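Putative tryptophan halogenase (Xanthomonas campestris pv. campestris, PDB 6Y1W) is a flavin-dependent halogenase of the tryptophan halogenase family, which probably uses FAD to halogenate an aromatic substrate. Local coordinates at residues Asp76-Met81 with Arg497-Ala502; Ala152-Gly157 with Ala487-His492; Ile388-Ile393 with Pro416-His421; Leu425-Gly430 with Val455-His460. All coordinates share one frame; numbering follows the deposited sequence. Where two conformers were deposited one is given.

Interaction 1 of 4, residues Asp76-Met81 with Arg497-Ala502; sequences DEAQFM and RRYCPA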
loop_
_atom_site.group_PDB
_atom_site.type_symbol
_atom_site.label_atom_id
_atom_site.label_comp_id
_atom_site.label_asym_id
_atom_site.label_seq_id
_atom_site.Cartn_x
_atom_site.Cartn_y
_atom_site.Cartn_z
ATOM N N ASP A 76 26.106 9.928 5.707
ATOM C CA ASP A 76 26.586 8.965 6.693
ATOM C C ASP A 76 25.929 9.204 8.045
ATOM O O ASP A 76 25.987 10.317 8.586
ATOM C CB ASP A 76 28.116 9.092 6.835
ATOM C CG ASP A 76 28.671 8.142 7.868
ATOM O OD1 ASP A 76 28.703 6.917 7.593
ATOM O OD2 ASP A 76 29.028 8.592 8.980
ATOM N N GLU A 77 25.368 8.140 8.626
ATOM C CA GLU A 77 24.580 8.299 9.851
ATOM C C GLU A 77 25.422 8.800 11.019
ATOM O O GLU A 77 25.038 9.765 11.697
ATOM C CB GLU A 77 23.911 6.984 10.212
ATOM C CG GLU A 77 23.132 7.099 11.505
ATOM C CD GLU A 77 22.465 5.795 11.883
ATOM O OE1 GLU A 77 23.185 4.881 12.333
ATOM O OE2 GLU A 77 21.220 5.690 11.676
ATOM N N ALA A 78 26.602 8.197 11.261
ATOM C CA ALA A 78 27.390 8.639 12.411
ATOM C C ALA A 78 27.845 10.099 12.261
ATOM O O ALA A 78 27.861 10.846 13.247
ATOM C CB ALA A 78 28.586 7.695 12.638
ATOM N N GLN A 79 28.206 10.529 11.043
ATOM C CA GLN A 79 28.633 11.910 10.827
ATOM C C GLN A 79 27.485 12.880 11.060
ATOM O O GLN A 79 27.632 13.892 11.761
ATOM C CB GLN A 79 29.189 12.027 9.405
ATOM C CG GLN A 79 29.531 13.385 8.892
ATOM C CD GLN A 79 29.727 13.320 7.369
ATOM O OE1 GLN A 79 29.221 14.154 6.627
ATOM N NE2 GLN A 79 30.422 12.282 6.908
ATOM N N PHE A 80 26.309 12.545 10.507
ATOM C CA PHE A 80 25.113 13.350 10.725
ATOM C C PHE A 80 24.776 13.453 12.219
ATOM O O PHE A 80 24.466 14.537 12.715
ATOM C CB PHE A 80 23.955 12.723 9.918
ATOM C CG PHE A 80 22.626 12.790 10.625
ATOM C CD1 PHE A 80 21.994 14.036 10.819
ATOM C CD2 PHE A 80 22.021 11.638 11.101
ATOM C CE1 PHE A 80 20.777 14.118 11.489
ATOM C CE2 PHE A 80 20.794 11.710 11.776
ATOM C CZ PHE A 80 20.198 12.933 11.985
ATOM N N MET A 81 24.824 12.324 12.956
ATOM C CA MET A 81 24.432 12.349 14.369
ATOM C C MET A 81 25.413 13.167 15.210
ATOM O O MET A 81 25.010 13.964 16.074
ATOM C CB MET A 81 24.328 10.921 14.900
ATOM C CG MET A 81 23.116 10.169 14.345
ATOM S SD MET A 81 22.874 8.573 15.146
ATOM C CE MET A 81 22.269 9.078 16.794
ATOM N N ARG A 497 28.856 7.094 22.763
ATOM C CA ARG A 497 30.259 7.459 22.929
ATOM C C ARG A 497 31.143 6.766 21.900
ATOM O O ARG A 497 32.145 7.342 21.450
ATOM C CB ARG A 497 30.722 7.089 24.328
ATOM C CG ARG A 497 30.531 8.209 25.332
ATOM C CD ARG A 497 31.317 7.939 26.607
ATOM N NE ARG A 497 30.681 6.915 27.431
ATOM C CZ ARG A 497 29.715 7.165 28.310
ATOM N NH1 ARG A 497 29.277 8.413 28.465
ATOM N NH2 ARG A 497 29.191 6.174 29.027
ATOM N N ARG A 498 30.815 5.519 21.545
ATOM C CA ARG A 498 31.626 4.786 20.573
ATOM C C ARG A 498 31.234 5.048 19.125
ATOM O O ARG A 498 32.090 4.958 18.231
ATOM C CB ARG A 498 31.534 3.270 20.819
ATOM C CG ARG A 498 31.773 2.841 22.250
ATOM C CD ARG A 498 31.955 1.321 22.362
ATOM N NE ARG A 498 30.791 0.561 21.901
ATOM C CZ ARG A 498 30.118 -0.308 22.655
ATOM N NH1 ARG A 498 29.072 -0.959 22.156
ATOM N NH2 ARG A 498 30.489 -0.529 23.913
ATOM N N TYR A 499 29.976 5.383 18.850
ATOM C CA TYR A 499 29.491 5.400 17.473
ATOM C C TYR A 499 29.423 6.800 16.882
ATOM O O TYR A 499 29.781 6.998 15.721
ATOM C CB TYR A 499 28.098 4.761 17.413
ATOM C CG TYR A 499 27.488 4.698 16.023
ATOM C CD1 TYR A 499 27.955 3.791 15.068
ATOM C CD2 TYR A 499 26.414 5.540 15.672
ATOM C CE1 TYR A 499 27.390 3.744 13.798
ATOM C CE2 TYR A 499 25.842 5.490 14.435
ATOM C CZ TYR A 499 26.317 4.598 13.485
ATOM O OH TYR A 499 25.731 4.541 12.252
ATOM N N CYS A 500 28.984 7.778 17.662
ATOM C CA CYS A 500 28.739 9.081 17.090
ATOM C C CYS A 500 28.900 10.180 18.122
ATOM O O CYS A 500 28.030 11.039 18.224
ATOM C CB CYS A 500 27.330 9.099 16.465
ATOM S SG CYS A 500 26.008 8.728 17.650
ATOM N N PRO A 501 30.004 10.217 18.879
ATOM C CA PRO A 501 30.143 11.241 19.927
ATOM C C PRO A 501 30.189 12.659 19.367
ATOM O O PRO A 501 30.940 12.974 18.426
ATOM C CB PRO A 501 31.460 10.854 20.626
ATOM C CG PRO A 501 32.218 10.109 19.603
ATOM C CD PRO A 501 31.179 9.315 18.840
ATOM N N ALA A 502 29.305 13.519 19.915
ATOM C CA ALA A 502 29.242 14.938 19.618
ATOM C C ALA A 502 30.027 15.700 20.677
ATOM O O ALA A 502 30.009 15.323 21.848
ATOM C CB ALA A 502 27.796 15.461 19.621
HETATM O O HOH W 1 27.616 5.789 9.934
#
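Glu77 and Tyr499 each hold CG opposite their own backbone N (chi1 178° and -179°), which sends the carboxylate and the phenol out from the start of one helix and the end of another until they cross at nearly a right angle. Tyr499 OH donates to the anti lone pair of Glu77 OE1 over a short 2.6 Å, the ring and carboxylate planes standing 80° apart. OE1 is also bonded to His153, and OE2 to the hydroxyls of Tyr161 and Tyr163. Ala78 CB lies over one face of the Tyr499 ring, off-centre toward the rim, in a CH-pi contact 4.1 Å from the centroid. At the ring edge, near its plane, Met81 SD comes 4.3 Å from Tyr499 CE2, while Met81 CB packs 3.8 Å from Cys500 CB, just where helix 492-499 gives way to loop. Asp76 is the N-cap of helix 77-83: its OD2 receives the N-H of Gln79 at 2.9 Å. One water ties this cap to the contact, donating hydrogen bonds to Asp76 OD1 and Tyr499 OH and accepting one from Ala78 N. With donors gathered at the Glu77 carboxylate, its negative charge is probably stabilised, and the phenol that meets it is fixed by hydrogen bonding at its oxygen and apolar packing on its ring.

Interaction 2 of 4, residues Ala152-Gly157 with Ala487-His492; sequences AHLPNG and ARLPPH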
loop_
_atom_site.group_PDB
_atom_site.type_symbol
_atom_site.label_atom_id
_atom_site.label_comp_id
_atom_site.label_asym_id
_atom_site.label_seq_id
_atom_site.Cartn_x
_atom_site.Cartn_y
_atom_site.Cartn_z
ATOM N N ALA A 152 21.706 -0.598 20.229
ATOM C CA ALA A 152 22.734 -0.755 19.195
ATOM C C ALA A 152 22.034 -1.229 17.927
ATOM O O ALA A 152 20.906 -1.698 17.986
ATOM C CB ALA A 152 23.828 -1.747 19.650
ATOM N N HIS A 153 22.692 -1.081 16.764
ATOM C CA HIS A 153 22.110 -1.635 15.545
ATOM C C HIS A 153 22.131 -3.156 15.611
ATOM O O HIS A 153 23.039 -3.754 16.187
ATOM C CB HIS A 153 22.874 -1.216 14.281
ATOM C CG HIS A 153 23.026 0.256 14.123
ATOM N ND1 HIS A 153 24.085 0.951 14.664
ATOM C CD2 HIS A 153 22.255 1.169 13.495
ATOM C CE1 HIS A 153 23.967 2.233 14.364
ATOM N NE2 HIS A 153 22.856 2.395 13.664
ATOM N N LEU A 154 21.140 -3.772 14.987
ATOM C CA LEU A 154 21.145 -5.227 14.869
ATOM C C LEU A 154 21.218 -5.648 13.411
ATOM O O LEU A 154 20.787 -4.902 12.527
ATOM C CB LEU A 154 19.894 -5.831 15.518
ATOM C CG LEU A 154 19.922 -5.846 17.045
ATOM C CD1 LEU A 154 18.575 -6.316 17.628
ATOM C CD2 LEU A 154 21.080 -6.742 17.507
ATOM N N PRO A 155 21.740 -6.847 13.126
ATOM C CA PRO A 155 21.857 -7.284 11.728
ATOM C C PRO A 155 20.521 -7.239 11.001
ATOM O O PRO A 155 19.459 -7.455 11.589
ATOM C CB PRO A 155 22.371 -8.723 11.850
ATOM C CG PRO A 155 23.077 -8.764 13.154
ATOM C CD PRO A 155 22.330 -7.821 14.063
ATOM N N ASN A 156 20.595 -6.931 9.697
ATOM C CA ASN A 156 19.432 -6.925 8.802
ATOM C C ASN A 156 18.321 -6.028 9.335
ATOM O O ASN A 156 17.145 -6.406 9.334
ATOM C CB ASN A 156 18.903 -8.342 8.560
ATOM C CG ASN A 156 19.987 -9.299 8.104
ATOM O OD1 ASN A 156 20.060 -10.440 8.567
ATOM N ND2 ASN A 156 20.843 -8.836 7.198
ATOM N N GLY A 157 18.702 -4.843 9.804
ATOM C CA GLY A 157 17.720 -3.906 10.352
ATOM C C GLY A 157 16.852 -4.487 11.446
ATOM O O GLY A 157 15.640 -4.227 11.480
ATOM N N ALA A 487 19.418 -8.272 26.120
ATOM C CA ALA A 487 20.606 -8.413 26.967
ATOM C C ALA A 487 21.911 -8.193 26.203
ATOM O O ALA A 487 22.951 -7.985 26.833
ATOM C CB ALA A 487 20.629 -9.803 27.613
ATOM N N ARG A 488 21.888 -8.270 24.879
ATOM C CA ARG A 488 23.050 -8.027 24.034
ATOM C C ARG A 488 23.208 -6.563 23.637
ATOM O O ARG A 488 24.206 -6.216 22.994
ATOM C CB ARG A 488 22.979 -8.866 22.764
ATOM C CG ARG A 488 22.889 -10.351 23.004
ATOM C CD ARG A 488 22.389 -11.056 21.751
ATOM N NE ARG A 488 22.828 -10.380 20.538
ATOM C CZ ARG A 488 22.242 -10.500 19.353
ATOM N NH1 ARG A 488 22.731 -9.844 18.305
ATOM N NH2 ARG A 488 21.161 -11.263 19.214
ATOM N N LEU A 489 22.276 -5.703 24.025
ATOM C CA LEU A 489 22.377 -4.297 23.631
ATOM C C LEU A 489 23.031 -3.479 24.743
ATOM O O LEU A 489 22.717 -3.680 25.921
ATOM C CB LEU A 489 20.979 -3.730 23.330
ATOM C CG LEU A 489 20.184 -4.472 22.258
ATOM C CD1 LEU A 489 18.816 -3.806 22.240
ATOM C CD2 LEU A 489 20.864 -4.380 20.929
ATOM N N PRO A 490 23.969 -2.573 24.443
ATOM C CA PRO A 490 24.635 -1.797 25.506
ATOM C C PRO A 490 23.782 -0.637 25.974
ATOM O O PRO A 490 22.828 -0.242 25.271
ATOM C CB PRO A 490 25.904 -1.275 24.819
ATOM C CG PRO A 490 25.453 -1.073 23.383
ATOM C CD PRO A 490 24.505 -2.250 23.110
ATOM N N PRO A 491 24.129 -0.035 27.105
ATOM C CA PRO A 491 23.518 1.248 27.487
ATOM C C PRO A 491 23.671 2.285 26.372
ATOM O O PRO A 491 24.701 2.359 25.700
ATOM C CB PRO A 491 24.294 1.656 28.750
ATOM C CG PRO A 491 24.877 0.347 29.271
ATOM C CD PRO A 491 25.167 -0.478 28.066
ATOM N N HIS A 492 22.605 3.085 26.176
ATOM C CA HIS A 492 22.562 4.100 25.113
ATOM C C HIS A 492 23.815 4.973 25.111
ATOM O O HIS A 492 24.396 5.259 24.057
ATOM C CB HIS A 492 21.319 4.968 25.342
ATOM C CG HIS A 492 20.960 5.880 24.200
ATOM N ND1 HIS A 492 20.033 6.891 24.353
ATOM C CD2 HIS A 492 21.336 5.900 22.901
ATOM C CE1 HIS A 492 19.896 7.529 23.199
ATOM N NE2 HIS A 492 20.652 6.933 22.295
#
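Ala152 and Leu154 project from an extended run of chain toward the loop between helices 468-486 and 492-499, with His153 pointing away between them. Ala152 is the small bump: its CB presses on the ring of Pro490, 3.6 Å from CD and somewhat farther from CG. Leu489 brings a single methyl into the hollow formed beside Ala152 and Leu154. Its CD2 lies 3.9 Å from Ala152 N and also touches Ala152 CB. The same Leu489 CD2 is 4.2 Å from Leu154 CD2, the two leucine side chains crossing at about a right angle. Leu154 CD2 packs next in line. With its CG beside the backbone N (chi1 -75°), Leu154 carries CD2 between the Leu489 methyl and the end of Arg488, whose NH1 is 3.6 Å from that same CD2. The bend of the Arg488 chain at chi3 (32°) helps bring NH1 obliquely up to the leucine, giving an aliphatic methyl against a cationic group rather than a polar bond. No hydrogen bond joins the two segments, and Ala152 O is buried here without a partner. Polar ties come from just beside them: Leu489 O bonds to Arg150, and the backbones of Pro490 and Phe151 are hydrogen-bonded. Phe495 of helix 492-499 packs on both Ala152 and Pro490. This is a proline-rich interhelix linker, with Pro491 as N-cap of the following helix, laid against an extended loop whose successive side chains face alternate sides.

Interaction 3 of 4, residues Ile388-Ile393 with Pro416-His421; sequences IRDFVI and PDSLRH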
loop_
_atom_site.group_PDB
_atom_site.type_symbol
_atom_site.label_atom_id
_atom_site.label_comp_id
_atom_site.label_asym_id
_atom_site.label_seq_id
_atom_site.Cartn_x
_atom_site.Cartn_y
_atom_site.Cartn_z
ATOM N N ILE A 388 -2.487 10.738 8.931
ATOM C CA ILE A 388 -1.744 11.135 10.123
ATOM C C ILE A 388 -2.628 11.961 11.056
ATOM O O ILE A 388 -2.614 11.755 12.284
ATOM C CB ILE A 388 -0.463 11.881 9.709
ATOM C CG1 ILE A 388 0.466 10.915 8.964
ATOM C CG2 ILE A 388 0.293 12.387 10.874
ATOM C CD1 ILE A 388 1.631 11.689 8.184
ATOM N N ARG A 389 -3.426 12.878 10.488
ATOM C CA ARG A 389 -4.389 13.660 11.270
ATOM C C ARG A 389 -5.246 12.746 12.132
ATOM O O ARG A 389 -5.420 13.000 13.339
ATOM C CB ARG A 389 -5.272 14.500 10.335
ATOM C CG ARG A 389 -6.363 15.292 11.100
ATOM C CD ARG A 389 -7.529 15.606 10.193
ATOM N NE ARG A 389 -8.192 14.373 9.804
ATOM C CZ ARG A 389 -8.995 14.273 8.738
ATOM N NH1 ARG A 389 -9.213 15.378 8.004
ATOM N NH2 ARG A 389 -9.586 13.096 8.434
ATOM N N ASP A 390 -5.775 11.660 11.530
ATOM C CA ASP A 390 -6.675 10.778 12.275
ATOM C C ASP A 390 -5.954 10.148 13.450
ATOM O O ASP A 390 -6.547 9.941 14.519
ATOM C CB ASP A 390 -7.247 9.687 11.367
ATOM C CG ASP A 390 -8.350 10.201 10.441
ATOM O OD1 ASP A 390 -8.718 11.400 10.532
ATOM O OD2 ASP A 390 -8.790 9.381 9.587
ATOM N N PHE A 391 -4.675 9.811 13.266
ATOM C CA PHE A 391 -3.930 9.170 14.335
ATOM C C PHE A 391 -3.648 10.149 15.478
ATOM O O PHE A 391 -3.624 9.750 16.656
ATOM C CB PHE A 391 -2.619 8.597 13.769
ATOM C CG PHE A 391 -2.051 7.459 14.615
ATOM C CD1 PHE A 391 -2.440 6.149 14.370
ATOM C CD2 PHE A 391 -1.134 7.717 15.642
ATOM C CE1 PHE A 391 -1.924 5.099 15.155
ATOM C CE2 PHE A 391 -0.620 6.696 16.410
ATOM C CZ PHE A 391 -1.004 5.379 16.174
ATOM N N VAL A 392 -3.412 11.425 15.150
ATOM C CA VAL A 392 -3.244 12.442 16.178
ATOM C C VAL A 392 -4.549 12.623 16.936
ATOM O O VAL A 392 -4.564 12.656 18.174
ATOM C CB VAL A 392 -2.748 13.745 15.535
ATOM C CG1 VAL A 392 -2.767 14.934 16.545
ATOM C CG2 VAL A 392 -1.340 13.532 14.919
ATOM N N ILE A 393 -5.674 12.662 16.205
ATOM C CA ILE A 393 -6.980 12.770 16.870
ATOM C C ILE A 393 -7.219 11.600 17.801
ATOM O O ILE A 393 -7.744 11.769 18.923
ATOM C CB ILE A 393 -8.100 12.865 15.826
ATOM C CG1 ILE A 393 -7.982 14.176 15.059
ATOM C CG2 ILE A 393 -9.470 12.869 16.523
ATOM C CD1 ILE A 393 -8.857 14.224 13.797
ATOM N N PRO A 416 -13.791 12.323 12.683
ATOM C CA PRO A 416 -13.924 11.895 11.279
ATOM C C PRO A 416 -14.383 10.453 11.186
ATOM O O PRO A 416 -13.950 9.586 11.948
ATOM C CB PRO A 416 -12.512 12.063 10.704
ATOM C CG PRO A 416 -11.830 13.047 11.611
ATOM C CD PRO A 416 -12.418 12.753 12.991
ATOM N N ASP A 417 -15.265 10.195 10.205
ATOM C CA ASP A 417 -15.766 8.847 10.003
ATOM C C ASP A 417 -14.630 7.861 9.763
ATOM O O ASP A 417 -14.733 6.679 10.139
ATOM C CB ASP A 417 -16.710 8.828 8.783
ATOM C CG ASP A 417 -18.073 9.459 9.085
ATOM O OD1 ASP A 417 -18.485 9.471 10.264
ATOM O OD2 ASP A 417 -18.736 9.923 8.137
ATOM N N SER A 418 -13.559 8.323 9.112
ATOM C CA SER A 418 -12.422 7.447 8.823
ATOM C C SER A 418 -11.795 6.938 10.119
ATOM O O SER A 418 -11.422 5.763 10.216
ATOM C CB SER A 418 -11.386 8.191 7.957
ATOM O OG SER A 418 -11.001 9.479 8.485
ATOM N N LEU A 419 -11.699 7.803 11.136
ATOM C CA LEU A 419 -11.151 7.357 12.415
ATOM C C LEU A 419 -12.157 6.506 13.185
ATOM O O LEU A 419 -11.787 5.509 13.809
ATOM C CB LEU A 419 -10.710 8.565 13.267
ATOM C CG LEU A 419 -10.337 8.185 14.706
ATOM C CD1 LEU A 419 -9.108 7.242 14.687
ATOM C CD2 LEU A 419 -10.038 9.462 15.476
ATOM N N ARG A 420 -13.433 6.912 13.173
ATOM C CA ARG A 420 -14.442 6.130 13.884
ATOM C C ARG A 420 -14.443 4.684 13.405
ATOM O O ARG A 420 -14.527 3.750 14.212
ATOM C CB ARG A 420 -15.826 6.763 13.699
ATOM C CG ARG A 420 -16.949 5.991 14.412
ATOM C CD ARG A 420 -18.278 6.762 14.354
ATOM N NE ARG A 420 -18.168 8.034 15.060
ATOM C CZ ARG A 420 -18.338 8.162 16.375
ATOM N NH1 ARG A 420 -18.638 7.095 17.106
ATOM N NH2 ARG A 420 -18.212 9.346 16.963
ATOM N N HIS A 421 -14.374 4.474 12.087
ATOM C CA HIS A 421 -14.372 3.110 11.573
ATOM C C HIS A 421 -13.183 2.311 12.094
ATOM O O HIS A 421 -13.338 1.147 12.504
ATOM C CB HIS A 421 -14.384 3.123 10.036
ATOM C CG HIS A 421 -14.233 1.756 9.425
ATOM N ND1 HIS A 421 -15.268 0.844 9.369
ATOM C CD2 HIS A 421 -13.166 1.151 8.842
ATOM C CE1 HIS A 421 -14.844 -0.266 8.783
ATOM N NE2 HIS A 421 -13.569 -0.106 8.458
HETATM O O HOH W 2 -11.584 11.805 6.530
#
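Asp390 and Leu419 mark the closest backbone approach, CA to CA 5.6 Å, of two helical segments whose axes pass 9.6 Å apart at a crossing angle of -61°. The Asp390 carboxylate divides its work between its oxygens. OD2 accepts from Ser418 OG at 2.5 Å, a very short distance to be read with caution; Ser418 holds OG between its backbone N and carbonyl carbon (chi1 51°), on the side of Asp390. OD1 is gripped side-on by the neighbouring Arg389, whose NE and NH2 both reach it from the same face of the carboxylate; the salt bridge from Arg389 NH2 to Asp390 OD1 measures 2.8 Å. Arg389 bends at chi3 (66°) to come back to its neighbour, and Asp390 OD1 lies in the guanidinium plane. A water closes the ring, accepting from Arg389 NH2 and donating to Ser418 OG. Such a helix-helix crossing in the C-terminal half of the halogenase chain joins the long helix 371-397 to the first turn of helix 417-429, for which Pro416 is the N-cap. The Pro416 ring fits among three side chains: CG lies over a face of the Arg389 guanidinium, stands 3.7 Å from Asp390 OD1, and is met by Ile393 CD1 at 3.9 Å. Farther along, Ile393 CG2 touches Leu419 CD2 at 3.6 Å. Trp243 packs on both Ile393 and Pro416, and Trp240 makes a cation-pi contact with Arg389. On the following turn, His421 NE2 bonds to Glu376 of the second subunit.

Interaction 4 of 4, residues Leu425-Gly430 with Val455-His460; sequences LFRQSG and VPRHHH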
loop_
_atom_site.group_PDB
_atom_site.type_symbol
_atom_site.label_atom_id
_atom_site.label_comp_id
_atom_site.label_asym_id
_atom_site.label_seq_id
_atom_site.Cartn_x
_atom_site.Cartn_y
_atom_site.Cartn_z
ATOM N N LEU A 425 -13.619 -0.980 14.484
ATOM C CA LEU A 425 -13.046 -2.259 14.083
ATOM C C LEU A 425 -12.234 -2.877 15.213
ATOM O O LEU A 425 -12.313 -4.083 15.476
ATOM C CB LEU A 425 -12.173 -2.048 12.844
ATOM C CG LEU A 425 -11.764 -3.273 12.061
ATOM C CD1 LEU A 425 -12.985 -3.982 11.462
ATOM C CD2 LEU A 425 -10.803 -2.812 10.973
ATOM N N PHE A 426 -11.407 -2.077 15.874
ATOM C CA PHE A 426 -10.597 -2.618 16.952
ATOM C C PHE A 426 -11.475 -2.960 18.167
ATOM O O PHE A 426 -11.294 -4.006 18.780
ATOM C CB PHE A 426 -9.493 -1.623 17.337
ATOM C CG PHE A 426 -8.437 -2.221 18.216
ATOM C CD1 PHE A 426 -7.591 -3.210 17.732
ATOM C CD2 PHE A 426 -8.364 -1.872 19.560
ATOM C CE1 PHE A 426 -6.609 -3.811 18.573
ATOM C CE2 PHE A 426 -7.398 -2.455 20.406
ATOM C CZ PHE A 426 -6.514 -3.428 19.894
ATOM N N ARG A 427 -12.398 -2.070 18.529
ATOM C CA ARG A 427 -13.252 -2.328 19.686
ATOM C C ARG A 427 -14.097 -3.588 19.492
ATOM O O ARG A 427 -14.334 -4.342 20.448
ATOM C CB ARG A 427 -14.134 -1.108 19.961
ATOM C CG ARG A 427 -15.285 -1.367 20.927
ATOM C CD ARG A 427 -14.777 -1.639 22.325
ATOM N NE ARG A 427 -15.815 -1.417 23.329
ATOM C CZ ARG A 427 -15.865 -2.012 24.518
ATOM N NH1 ARG A 427 -14.933 -2.880 24.890
ATOM N NH2 ARG A 427 -16.860 -1.726 25.350
ATOM N N GLN A 428 -14.549 -3.863 18.266
ATOM C CA GLN A 428 -15.454 -4.999 18.115
ATOM C C GLN A 428 -14.699 -6.316 17.994
ATOM O O GLN A 428 -15.100 -7.312 18.604
ATOM C CB GLN A 428 -16.366 -4.784 16.912
ATOM C CG GLN A 428 -17.350 -3.651 17.129
ATOM C CD GLN A 428 -18.141 -3.797 18.413
ATOM O OE1 GLN A 428 -18.020 -2.990 19.321
ATOM N NE2 GLN A 428 -18.970 -4.818 18.477
ATOM N N SER A 429 -13.600 -6.348 17.217
ATOM C CA SER A 429 -12.958 -7.590 16.827
ATOM C C SER A 429 -11.445 -7.604 16.982
ATOM O O SER A 429 -10.817 -8.575 16.567
ATOM C CB SER A 429 -13.295 -7.910 15.360
ATOM O OG SER A 429 -12.994 -6.798 14.532
ATOM N N GLY A 430 -10.843 -6.555 17.540
ATOM C CA GLY A 430 -9.393 -6.522 17.699
ATOM C C GLY A 430 -8.612 -6.347 16.418
ATOM O O GLY A 430 -7.402 -6.582 16.396
ATOM N N VAL A 455 -10.841 -1.682 24.450
ATOM C CA VAL A 455 -10.763 -3.083 24.842
ATOM C C VAL A 455 -11.527 -3.921 23.823
ATOM O O VAL A 455 -12.760 -3.855 23.786
ATOM C CB VAL A 455 -11.344 -3.304 26.246
ATOM C CG1 VAL A 455 -11.102 -4.741 26.663
ATOM C CG2 VAL A 455 -10.733 -2.315 27.232
ATOM N N PRO A 456 -10.856 -4.747 23.026
ATOM C CA PRO A 456 -11.570 -5.570 22.038
ATOM C C PRO A 456 -12.581 -6.493 22.702
ATOM O O PRO A 456 -12.291 -7.136 23.719
ATOM C CB PRO A 456 -10.457 -6.361 21.365
ATOM C CG PRO A 456 -9.256 -5.389 21.468
ATOM C CD PRO A 456 -9.396 -4.787 22.825
ATOM N N ARG A 457 -13.779 -6.529 22.129
ATOM C CA ARG A 457 -14.831 -7.414 22.631
ATOM C C ARG A 457 -14.655 -8.851 22.172
ATOM O O ARG A 457 -15.146 -9.766 22.838
ATOM C CB ARG A 457 -16.207 -6.915 22.193
ATOM C CG ARG A 457 -16.575 -5.535 22.701
ATOM C CD ARG A 457 -18.023 -5.235 22.390
ATOM N NE ARG A 457 -18.183 -3.973 21.683
ATOM C CZ ARG A 457 -18.540 -2.837 22.273
ATOM N NH1 ARG A 457 -18.776 -2.816 23.580
ATOM N NH2 ARG A 457 -18.661 -1.728 21.555
ATOM N N HIS A 458 -13.952 -9.058 21.062
ATOM C CA HIS A 458 -13.706 -10.361 20.478
ATOM C C HIS A 458 -12.312 -10.357 19.895
ATOM O O HIS A 458 -11.681 -9.310 19.779
ATOM C CB HIS A 458 -14.735 -10.672 19.378
ATOM C CG HIS A 458 -16.134 -10.728 19.893
ATOM N ND1 HIS A 458 -16.654 -11.853 20.502
ATOM C CD2 HIS A 458 -17.101 -9.779 19.956
ATOM C CE1 HIS A 458 -17.895 -11.600 20.890
ATOM N NE2 HIS A 458 -18.191 -10.354 20.564
ATOM N N HIS A 459 -11.802 -11.545 19.634
ATOM C CA HIS A 459 -10.558 -11.719 18.897
ATOM C C HIS A 459 -10.765 -12.749 17.797
ATOM O O HIS A 459 -11.801 -13.426 17.729
ATOM C CB HIS A 459 -9.426 -12.162 19.824
ATOM C CG HIS A 459 -9.693 -13.469 20.500
ATOM N ND1 HIS A 459 -10.098 -13.560 21.815
ATOM C CD2 HIS A 459 -9.604 -14.739 20.043
ATOM C CE1 HIS A 459 -10.262 -14.830 22.132
ATOM N NE2 HIS A 459 -9.982 -15.565 21.076
ATOM N N HIS A 460 -9.748 -12.884 16.944
ATOM C CA HIS A 460 -9.842 -13.807 15.820
ATOM C C HIS A 460 -10.002 -15.231 16.347
ATOM O O HIS A 460 -9.226 -15.667 17.208
ATOM C CB HIS A 460 -8.591 -13.692 14.945
ATOM C CG HIS A 460 -8.731 -14.312 13.592
ATOM N ND1 HIS A 460 -8.982 -15.649 13.416
ATOM C CD2 HIS A 460 -8.623 -13.778 12.345
ATOM C CE1 HIS A 460 -9.025 -15.930 12.123
ATOM N NE2 HIS A 460 -8.811 -14.810 11.453
#
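Arg427 and Arg457 meet at the C-terminal end of helix 417-429, where the chain leaves helical geometry at Gly430 with positive phi and loop 455-460 runs alongside. Arg457 N donates to Arg427 O at 2.8 Å, joining the loop backbone to the last turn. Arg427 NH1 reaches Val455 O (2.6 Å) in the carbonyl plane, and Gln428 OE1 accepts from both NE and NH2 of Arg457, side-on and in the guanidinium plane. Arg427, Gln428 and Ser429 each adopt two conformers, so their side-chain bonds hold for one of them, and the close approach of the two like-charged guanidiniums, planes 42° apart, is doubtful. Beside these polar contacts, Pro456 CG lies over a face of the Phe426 ring, 3.9 Å from its centroid in a CH-pi contact, with Leu450 of helix 442-451 packing on both residues. Farther out the second subunit contributes partners: its Asp370 to Gln428 NE2 and its Asp373 to Ser429 OG, under the same reservation, and its Gln367 to both His459 N and His458 ND1. The His458 ring turns its other side inward, CD2 resting 3.5 Å from Gln428 O at the ring edge.

Interactions 1 and 2 form one continuous patch, their centres 15 Å apart: His153, pointing away from segment 487-492, puts its NE2 2.8 Å from Glu77 OE1 and its CE1 3.4 Å from Tyr499 CZ. Interactions 3 and 4 share helix 417-429, one at its start and one at its end, 18 Å between centres, and both reach the second subunit. Interactions 1 and 3 lie on opposite sides of the chain's centre, with their own centres about 37 Å apart. Each comes near a predicted site: Met81 of interaction 1 about 8 Å from Lys89, the probable active-site lysine, and Ile393 of interaction 3 about 10 Å from Glu347, a predicted tryptophan-binding residue, measured between side chains.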